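Local coordinates for protein FdhC (Acinetobacter nosocomialis, PDB 5KTC) that transfers the (R)-3-hydroxybutanoyl group from coenzyme A to the amino group of a dTDP-linked 3-amino-3,6-dideoxy-d-galactose, as a sugar N-acyltransferase of the GNAT superfamily, at residues V2-K7 with Y64-F69; G78-Y83 with F92-W97. All coordinates share one frame; numbering follows the deposited sequence.

How the interactions relate
Both interactions are built on the central mixed sheet of the GNAT fold and follow each other along the chain, with centres about 11 Å apart: interaction 2 lies within the sheet, pairing strands 75-86 and 91-99 as a hairpin, and interaction 1 packs the N-terminal loop 2-7 onto strand 63-70. Strands 63-70 and 75-86 are antiparallel neighbours, so backbone bonds such as Phe-66 N to Val-80 O, 2.8 Å, couple the contacts. The hairpin holds the diphosphate and acylated sugar of the bound dTDP-sugar and meets coenzyme A through Trp-97, so interaction 2 borders both products. The loop of interaction 1 packs away from them and holds the magnesium ion; Tyr-65 on the strand meets the thymine.

Interaction 1. Residues V2-K7 with Y64-F69; sequences VNFNLK and YYFIIF. With MG (magnesium ion), chain E; FUH ([[(2~{R},3~{S},5~{R})-5-[5-methyl-2,4-bis(oxidanylidene)pyrimidin-1-yl]-3-oxidanyl-oxolan-2-yl]methoxy-oxidanyl-phosphoryl] [(2~{R},3~{R},4~{S},5~{R},6~{R})-6-methyl-3,5-bis(oxidanyl)-4-[[(3~{R})-3-oxidanylbutanoyl]amino]oxan-2-yl] hydrogen phosphate), chain C.
Phe-4 lies between Tyr-64 and Phe-66 in an aromatic cluster that packs the N-terminal loop onto strand 63-70 of the GNAT sheet. Its CG is anti to the carbonyl carbon (chi1 -60°), a torsion that brings the ring up to the strand. CB passes Phe-66 CE2 at 4.1 Å, and CG and CD2 then take the edge of the Phe-66 ring, whose CZ stands over the centre of one face of Phe-4, 3.8 Å from Phe-4 CD2. These planes are nearly perpendicular, at 85°. Farther out the roles reverse: Phe-4 CE2 and CZ present an edge to the face of Tyr-64, with Phe-4 CE2 3.4 Å from Tyr-64 CD1 and the rings at 68°. Both pairs are T-shaped. Val-2 CG1 sits over the opposite face of Phe-4, toward its rim, and Val-2 CG2 lies 3.6 Å from Tyr-64 OH, while Leu-6 CD1 rests against Phe-66 CE2. Thr-122 and Ala-118 of helix 107-122 also touch this loop, which places it between helix and sheet. On the other side of the strand, Tyr-65 OH donates a 2.6 Å hydrogen bond to O15 of the product's thymine. The carbonyl O of Phe-4 binds the magnesium ion at 2.4 Å, with Asn-5 OD1 as a longer ligand, 2.7 Å from the magnesium ion, which also holds a water that accepts a hydrogen bond from Asn-3 ND2.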
loop_
_atom_site.group_PDB
_atom_site.type_symbol
_atom_site.label_atom_id
_atom_site.label_comp_id
_atom_site.label_asym_id
_atom_site.label_seq_id
_atom_site.Cartn_x
_atom_site.Cartn_y
_atom_site.Cartn_z
ATOM N N VAL A 2 -8.968 -16.007 1.220
ATOM C CA VAL A 2 -7.696 -15.613 0.527
ATOM C C VAL A 2 -6.534 -15.639 1.520
ATOM O O VAL A 2 -6.700 -15.388 2.708
ATOM C CB VAL A 2 -7.782 -14.205 -0.139
ATOM C CG1 VAL A 2 -6.512 -13.901 -0.942
ATOM C CG2 VAL A 2 -9.022 -14.096 -1.035
ATOM N N ASN A 3 -5.365 -15.987 1.035
ATOM C CA ASN A 3 -4.156 -15.851 1.831
ATOM C C ASN A 3 -3.055 -15.305 0.893
ATOM O O ASN A 3 -2.967 -15.639 -0.323
ATOM C CB ASN A 3 -3.797 -17.146 2.574
ATOM C CG ASN A 3 -2.673 -17.921 1.901
ATOM O OD1 ASN A 3 -2.898 -18.643 0.931
ATOM N ND2 ASN A 3 -1.460 -17.767 2.405
ATOM N N PHE A 4 -2.321 -14.353 1.450
ATOM C CA PHE A 4 -1.362 -13.582 0.725
ATOM C C PHE A 4 0.050 -14.062 1.024
ATOM O O PHE A 4 0.374 -14.459 2.159
ATOM C CB PHE A 4 -1.488 -12.097 1.075
ATOM C CG PHE A 4 -2.840 -11.536 0.764
ATOM C CD1 PHE A 4 -3.136 -11.044 -0.508
ATOM C CD2 PHE A 4 -3.847 -11.545 1.721
ATOM C CE1 PHE A 4 -4.401 -10.530 -0.807
ATOM C CE2 PHE A 4 -5.124 -11.049 1.412
ATOM C CZ PHE A 4 -5.393 -10.542 0.156
ATOM N N ASN A 5 0.900 -13.947 0.041
ATOM C CA ASN A 5 2.297 -14.280 0.207
ATOM C C ASN A 5 3.088 -13.151 -0.425
ATOM O O ASN A 5 3.675 -13.289 -1.406
ATOM C CB ASN A 5 2.572 -15.667 -0.364
ATOM C CG ASN A 5 1.803 -16.738 0.396
ATOM O OD1 ASN A 5 2.100 -17.046 1.536
ATOM N ND2 ASN A 5 0.765 -17.249 -0.220
ATOM N N LEU A 6 3.068 -12.016 0.241
ATOM C CA LEU A 6 3.628 -10.800 -0.273
ATOM C C LEU A 6 4.949 -10.494 0.370
ATOM O O LEU A 6 5.069 -10.082 1.554
ATOM C CB LEU A 6 2.628 -9.662 -0.073
ATOM C CG LEU A 6 1.241 -9.838 -0.674
ATOM C CD1 LEU A 6 0.286 -8.743 -0.103
ATOM C CD2 LEU A 6 1.340 -9.746 -2.186
ATOM N N LYS A 7 6.001 -10.630 -0.451
ATOM C CA LYS A 7 7.330 -10.277 -0.011
ATOM C C LYS A 7 8.134 -9.743 -1.160
ATOM O O LYS A 7 7.999 -10.214 -2.253
ATOM C CB LYS A 7 8.049 -11.486 0.622
ATOM C CG LYS A 7 8.183 -12.729 -0.284
ATOM C CD LYS A 7 8.869 -13.972 0.400
ATOM C CE LYS A 7 10.373 -13.734 0.751
ATOM N NZ LYS A 7 10.889 -14.202 2.101
ATOM N N TYR A 64 -8.521 -5.581 2.724
ATOM C CA TYR A 64 -7.304 -6.203 3.169
ATOM C C TYR A 64 -6.328 -5.156 3.601
ATOM O O TYR A 64 -5.979 -4.270 2.810
ATOM C CB TYR A 64 -6.705 -7.043 2.039
ATOM C CG TYR A 64 -7.644 -8.116 1.586
ATOM C CD1 TYR A 64 -7.863 -9.259 2.373
ATOM C CD2 TYR A 64 -8.393 -7.984 0.434
ATOM C CE1 TYR A 64 -8.787 -10.225 1.978
ATOM C CE2 TYR A 64 -9.305 -8.980 0.031
ATOM C CZ TYR A 64 -9.502 -10.090 0.822
ATOM O OH TYR A 64 -10.406 -11.083 0.465
ATOM N N TYR A 65 -5.899 -5.242 4.842
ATOM C CA TYR A 65 -5.091 -4.222 5.517
ATOM C C TYR A 65 -3.853 -4.906 6.041
ATOM O O TYR A 65 -3.980 -5.963 6.656
ATOM C CB TYR A 65 -5.886 -3.692 6.685
ATOM C CG TYR A 65 -5.422 -2.502 7.427
ATOM C CD1 TYR A 65 -4.428 -1.666 6.970
ATOM C CD2 TYR A 65 -6.044 -2.169 8.623
ATOM C CE1 TYR A 65 -4.066 -0.525 7.688
ATOM C CE2 TYR A 65 -5.693 -1.034 9.349
ATOM C CZ TYR A 65 -4.702 -0.210 8.879
ATOM O OH TYR A 65 -4.309 0.953 9.610
ATOM N N PHE A 66 -2.680 -4.354 5.742
ATOM C CA PHE A 66 -1.387 -4.972 6.014
ATOM C C PHE A 66 -0.450 -4.101 6.837
ATOM O O PHE A 66 -0.433 -2.884 6.697
ATOM C CB PHE A 66 -0.646 -5.314 4.703
ATOM C CG PHE A 66 -1.419 -6.229 3.782
ATOM C CD1 PHE A 66 -2.337 -5.721 2.916
ATOM C CD2 PHE A 66 -1.168 -7.576 3.759
ATOM C CE1 PHE A 66 -3.076 -6.513 2.071
ATOM C CE2 PHE A 66 -1.886 -8.417 2.940
ATOM C CZ PHE A 66 -2.846 -7.892 2.066
ATOM N N ILE A 67 0.310 -4.759 7.704
ATOM C CA ILE A 67 1.512 -4.175 8.275
ATOM C C ILE A 67 2.658 -4.466 7.279
ATOM O O ILE A 67 2.711 -5.570 6.742
ATOM C CB ILE A 67 1.887 -4.781 9.632
ATOM C CG1 ILE A 67 0.713 -4.709 10.599
ATOM C CG2 ILE A 67 3.125 -4.112 10.175
ATOM C CD1 ILE A 67 0.212 -3.304 10.913
ATOM N N ILE A 68 3.478 -3.444 7.060
ATOM C CA ILE A 68 4.666 -3.524 6.258
ATOM C C ILE A 68 5.822 -3.760 7.230
ATOM O O ILE A 68 5.957 -3.005 8.212
ATOM C CB ILE A 68 4.924 -2.253 5.450
ATOM C CG1 ILE A 68 3.719 -1.855 4.564
ATOM C CG2 ILE A 68 6.185 -2.464 4.604
ATOM C CD1 ILE A 68 3.873 -0.487 3.903
ATOM N N PHE A 69 6.665 -4.750 6.938
ATOM C CA PHE A 69 7.799 -5.139 7.796
ATOM C C PHE A 69 9.090 -5.012 7.022
ATOM O O PHE A 69 9.074 -5.223 5.834
ATOM C CB PHE A 69 7.687 -6.603 8.252
ATOM C CG PHE A 69 6.781 -6.804 9.416
ATOM C CD1 PHE A 69 5.387 -7.040 9.219
ATOM C CD2 PHE A 69 7.306 -6.758 10.722
ATOM C CE1 PHE A 69 4.553 -7.219 10.327
ATOM C CE2 PHE A 69 6.463 -6.923 11.805
ATOM C CZ PHE A 69 5.091 -7.154 11.605
HETATM MG MG MG E . 1.843 -15.449 3.759
HETATM O O1 FUH C . -2.794 6.587 1.071
HETATM C C1 FUH C . -3.439 7.079 0.151
HETATM C C2 FUH C . -3.191 6.748 -1.283
HETATM C C3 FUH C . -1.789 6.253 -1.526
HETATM O O2 FUH C . -0.890 7.344 -1.845
HETATM C C4 FUH C . -1.750 5.322 -2.712
HETATM N N1 FUH C . -4.491 7.963 0.377
HETATM C C5 FUH C . -5.053 8.109 1.724
HETATM C C6 FUH C . -5.265 9.591 2.085
HETATM O O3 FUH C . -6.061 10.134 1.121
HETATM C C7 FUH C . -6.023 9.801 3.376
HETATM C C8 FUH C . -6.501 11.253 3.614
HETATM O O4 FUH C . -7.201 8.977 3.407
HETATM C C9 FUH C . -6.379 7.374 1.798
HETATM O O5 FUH C . -6.213 5.953 1.676
HETATM C C10 FUH C . -6.994 7.582 3.123
HETATM O O6 FUH C . -6.120 7.016 4.088
HETATM P P1 FUH C . -6.560 6.778 5.575
HETATM O O7 FUH C . -6.453 8.003 6.405
HETATM O O8 FUH C . -5.600 5.693 6.063
HETATM O O9 FUH C . -7.956 6.018 5.649
HETATM P P2 FUH C . -9.466 6.545 5.584
HETATM O O10 FUH C . -10.166 5.723 4.558
HETATM O O11 FUH C . -9.399 8.031 5.259
HETATM O O12 FUH C . -9.904 6.202 7.053
HETATM C C11 FUH C . -11.290 6.011 7.356
HETATM C C12 FUH C . -11.508 6.386 8.800
HETATM C C13 FUH C . -10.845 7.720 9.204
HETATM O O13 FUH C . -11.623 8.432 10.182
HETATM C C14 FUH C . -9.557 7.318 9.910
HETATM C C15 FUH C . -9.961 6.000 10.525
HETATM O O14 FUH C . -10.942 5.385 9.652
HETATM N N2 FUH C . -8.910 4.963 10.620
HETATM C C16 FUH C . -8.362 4.414 9.500
HETATM C C17 FUH C . -7.420 3.389 9.612
HETATM C C18 FUH C . -6.795 2.737 8.397
HETATM C C19 FUH C . -7.047 2.988 10.931
HETATM O O15 FUH C . -6.212 2.004 11.080
HETATM N N3 FUH C . -7.602 3.545 12.016
HETATM C C20 FUH C . -8.544 4.480 11.846
HETATM O O16 FUH C . -9.069 5.045 12.919
HETATM O O HOH W 1 -0.222 -16.403 4.256
#

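Interaction 2. Residues G78-Y83 with F92-W97; sequences GTVRLY and FCWGSW. With FUH ([[(2~{R},3~{S},5~{R})-5-[5-methyl-2,4-bis(oxidanylidene)pyrimidin-1-yl]-3-oxidanyl-oxolan-2-yl]methoxy-oxidanyl-phosphoryl] [(2~{R},3~{R},4~{S},5~{R},6~{R})-6-methyl-3,5-bis(oxidanyl)-4-[[(3~{R})-3-oxidanylbutanoyl]amino]oxan-2-yl] hydrogen phosphate), chain C.
Strands 78-83 and 92-97 run antiparallel at 160° in a beta hairpin, with Arg-81 opposite Gly-95 and Tyr-83 opposite Cys-93 as hydrogen-bonded pairs. Past Gly-95 the register slips: Ser-96 is the extra residue of a beta bulge, consistent with the one known in the corresponding strand of GNAT enzymes, and Thr-79 OG1 bonds Ser-96 O at 2.7 Å. On the face toward helix 107-122, Val-80 CG2 meets the edge of the Trp-94 indole at CE3, 3.4 Å away. Over the face of that indole lies C4, the terminal methyl of the product's acyl chain. On the other face of the sheet, Arg-81 bends at chi3 (62°) and grips Ser-96 OG side-on with NE and NH2, the oxygen lying close to the guanidinium plane. Arg-81 NH2 also donates to phosphate oxygen O10 and lies over the centre of one face of the Tyr-83 ring; Cys-93 CB lies over the other, a CH-pi contact. Glu-63 forms a salt bridge with Arg-81 NH1. Ser-96 OG donates to phosphate oxygen O8 at 2.5 Å, and the bulge turns Ser-96 N to sugar hydroxyl O5, which Tyr-83 OH also bonds. Arginine's charge would probably polarise the serine hydroxyl and offset the negative charge of the diphosphate.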
loop_
_atom_site.group_PDB
_atom_site.type_symbol
_atom_site.label_atom_id
_atom_site.label_comp_id
_atom_site.label_asym_id
_atom_site.label_seq_id
_atom_site.Cartn_x
_atom_site.Cartn_y
_atom_site.Cartn_z
ATOM N N GLY A 78 5.433 0.127 8.680
ATOM C CA GLY A 78 4.299 0.878 8.173
ATOM C C GLY A 78 3.038 0.105 7.901
ATOM O O GLY A 78 2.868 -1.017 8.396
ATOM N N THR A 79 2.139 0.742 7.121
ATOM C CA THR A 79 0.864 0.192 6.833
ATOM C C THR A 79 0.509 0.366 5.390
ATOM O O THR A 79 1.010 1.284 4.704
ATOM C CB THR A 79 -0.269 0.827 7.660
ATOM O OG1 THR A 79 -0.357 2.242 7.405
ATOM C CG2 THR A 79 -0.022 0.560 9.081
ATOM N N VAL A 80 -0.407 -0.482 4.910
ATOM C CA VAL A 80 -1.026 -0.200 3.608
ATOM C C VAL A 80 -2.303 -0.965 3.502
ATOM O O VAL A 80 -2.443 -2.022 4.147
ATOM C CB VAL A 80 -0.057 -0.484 2.412
ATOM C CG1 VAL A 80 0.167 -1.991 2.240
ATOM C CG2 VAL A 80 -0.562 0.170 1.125
ATOM N N ARG A 81 -3.225 -0.451 2.724
ATOM C CA ARG A 81 -4.610 -1.056 2.665
ATOM C C ARG A 81 -5.209 -1.050 1.289
ATOM O O ARG A 81 -5.072 -0.073 0.561
ATOM C CB ARG A 81 -5.513 -0.261 3.598
ATOM C CG ARG A 81 -6.869 -0.849 3.943
ATOM C CD ARG A 81 -7.482 -0.188 5.201
ATOM N NE ARG A 81 -7.714 1.224 4.975
ATOM C CZ ARG A 81 -8.864 1.919 4.842
ATOM N NH1 ARG A 81 -10.085 1.415 4.998
ATOM N NH2 ARG A 81 -8.748 3.208 4.578
ATOM N N LEU A 82 -5.922 -2.142 0.962
ATOM C CA LEU A 82 -6.794 -2.276 -0.169
ATOM C C LEU A 82 -8.227 -2.317 0.297
ATOM O O LEU A 82 -8.555 -3.040 1.218
ATOM C CB LEU A 82 -6.562 -3.555 -0.950
ATOM C CG LEU A 82 -5.239 -3.595 -1.701
ATOM C CD1 LEU A 82 -4.057 -3.686 -0.744
ATOM C CD2 LEU A 82 -5.294 -4.771 -2.615
ATOM N N TYR A 83 -9.066 -1.491 -0.304
ATOM C CA TYR A 83 -10.416 -1.252 0.242
ATOM C C TYR A 83 -11.344 -0.695 -0.874
ATOM O O TYR A 83 -10.909 -0.311 -1.984
ATOM C CB TYR A 83 -10.287 -0.312 1.501
ATOM C CG TYR A 83 -9.855 1.131 1.218
ATOM C CD1 TYR A 83 -8.552 1.447 0.919
ATOM C CD2 TYR A 83 -10.793 2.222 1.287
ATOM C CE1 TYR A 83 -8.171 2.762 0.679
ATOM C CE2 TYR A 83 -10.411 3.541 1.082
ATOM C CZ TYR A 83 -9.104 3.827 0.744
ATOM O OH TYR A 83 -8.661 5.122 0.563
ATOM N N PHE A 92 -10.349 -1.635 -7.290
ATOM C CA PHE A 92 -10.061 -1.555 -5.859
ATOM C C PHE A 92 -9.421 -0.216 -5.587
ATOM O O PHE A 92 -8.784 0.305 -6.440
ATOM C CB PHE A 92 -9.152 -2.701 -5.337
ATOM C CG PHE A 92 -7.728 -2.645 -5.814
ATOM C CD1 PHE A 92 -7.363 -3.127 -7.072
ATOM C CD2 PHE A 92 -6.730 -2.132 -5.001
ATOM C CE1 PHE A 92 -6.052 -3.065 -7.514
ATOM C CE2 PHE A 92 -5.419 -2.072 -5.456
ATOM C CZ PHE A 92 -5.078 -2.566 -6.695
ATOM N N CYS A 93 -9.661 0.331 -4.403
ATOM C CA CYS A 93 -8.873 1.454 -3.906
ATOM C C CYS A 93 -7.679 0.961 -3.045
ATOM O O CYS A 93 -7.731 -0.110 -2.432
ATOM C CB CYS A 93 -9.727 2.417 -3.065
ATOM S SG CYS A 93 -11.145 3.098 -4.030
ATOM N N TRP A 94 -6.643 1.782 -2.959
ATOM C CA TRP A 94 -5.606 1.543 -1.983
ATOM C C TRP A 94 -5.115 2.858 -1.392
ATOM O O TRP A 94 -5.352 3.963 -1.924
ATOM C CB TRP A 94 -4.445 0.709 -2.528
ATOM C CG TRP A 94 -3.437 1.340 -3.425
ATOM C CD1 TRP A 94 -3.554 1.597 -4.753
ATOM C CD2 TRP A 94 -2.093 1.711 -3.056
ATOM N NE1 TRP A 94 -2.362 2.127 -5.232
ATOM C CE2 TRP A 94 -1.442 2.151 -4.218
ATOM C CE3 TRP A 94 -1.376 1.675 -1.853
ATOM C CZ2 TRP A 94 -0.095 2.580 -4.214
ATOM C CZ3 TRP A 94 -0.020 2.078 -1.856
ATOM C CH2 TRP A 94 0.593 2.534 -3.022
ATOM N N GLY A 95 -4.478 2.707 -0.264
ATOM C CA GLY A 95 -4.066 3.846 0.528
ATOM C C GLY A 95 -3.741 3.437 1.937
ATOM O O GLY A 95 -3.140 2.361 2.167
ATOM N N SER A 96 -4.107 4.280 2.905
ATOM C CA SER A 96 -3.569 4.156 4.260
ATOM C C SER A 96 -2.061 3.854 4.282
ATOM O O SER A 96 -1.574 3.006 5.067
ATOM C CB SER A 96 -4.348 3.164 5.128
ATOM O OG SER A 96 -5.749 3.360 5.114
ATOM N N TRP A 97 -1.338 4.541 3.414
ATOM C CA TRP A 97 -0.005 4.091 3.007
ATOM C C TRP A 97 0.962 4.951 3.788
ATOM O O TRP A 97 1.082 6.179 3.535
ATOM C CB TRP A 97 0.198 4.321 1.557
ATOM C CG TRP A 97 1.471 3.767 0.983
ATOM C CD1 TRP A 97 2.133 2.638 1.351
ATOM C CD2 TRP A 97 2.188 4.326 -0.123
ATOM N NE1 TRP A 97 3.234 2.462 0.522
ATOM C CE2 TRP A 97 3.273 3.470 -0.395
ATOM C CE3 TRP A 97 2.011 5.477 -0.905
ATOM C CZ2 TRP A 97 4.200 3.735 -1.381
ATOM C CZ3 TRP A 97 2.942 5.752 -1.922
ATOM C CH2 TRP A 97 4.012 4.849 -2.161
HETATM O O1 FUH C . -2.794 6.587 1.071
HETATM C C1 FUH C . -3.439 7.079 0.151
HETATM C C2 FUH C . -3.191 6.748 -1.283
HETATM C C3 FUH C . -1.789 6.253 -1.526
HETATM O O2 FUH C . -0.890 7.344 -1.845
HETATM C C4 FUH C . -1.750 5.322 -2.712
HETATM N N1 FUH C . -4.491 7.963 0.377
HETATM C C5 FUH C . -5.053 8.109 1.724
HETATM C C6 FUH C . -5.265 9.591 2.085
HETATM O O3 FUH C . -6.061 10.134 1.121
HETATM C C7 FUH C . -6.023 9.801 3.376
HETATM C C8 FUH C . -6.501 11.253 3.614
HETATM O O4 FUH C . -7.201 8.977 3.407
HETATM C C9 FUH C . -6.379 7.374 1.798
HETATM O O5 FUH C . -6.213 5.953 1.676
HETATM C C10 FUH C . -6.994 7.582 3.123
HETATM O O6 FUH C . -6.120 7.016 4.088
HETATM P P1 FUH C . -6.560 6.778 5.575
HETATM O O7 FUH C . -6.453 8.003 6.405
HETATM O O8 FUH C . -5.600 5.693 6.063
HETATM O O9 FUH C . -7.956 6.018 5.649
HETATM P P2 FUH C . -9.466 6.545 5.584
HETATM O O10 FUH C . -10.166 5.723 4.558
HETATM O O11 FUH C . -9.399 8.031 5.259
HETATM O O12 FUH C . -9.904 6.202 7.053
HETATM C C11 FUH C . -11.290 6.011 7.356
HETATM C C12 FUH C . -11.508 6.386 8.800
HETATM C C13 FUH C . -10.845 7.720 9.204
HETATM O O13 FUH C . -11.623 8.432 10.182
HETATM C C14 FUH C . -9.557 7.318 9.910
HETATM C C15 FUH C . -9.961 6.000 10.525
HETATM O O14 FUH C . -10.942 5.385 9.652
HETATM N N2 FUH C . -8.910 4.963 10.620
HETATM C C16 FUH C . -8.362 4.414 9.500
HETATM C C17 FUH C . -7.420 3.389 9.612
HETATM C C18 FUH C . -6.795 2.737 8.397
HETATM C C19 FUH C . -7.047 2.988 10.931
HETATM O O15 FUH C . -6.212 2.004 11.080
HETATM N N3 FUH C . -7.602 3.545 12.016
HETATM C C20 FUH C . -8.544 4.480 11.846
HETATM O O16 FUH C . -9.069 5.045 12.919
#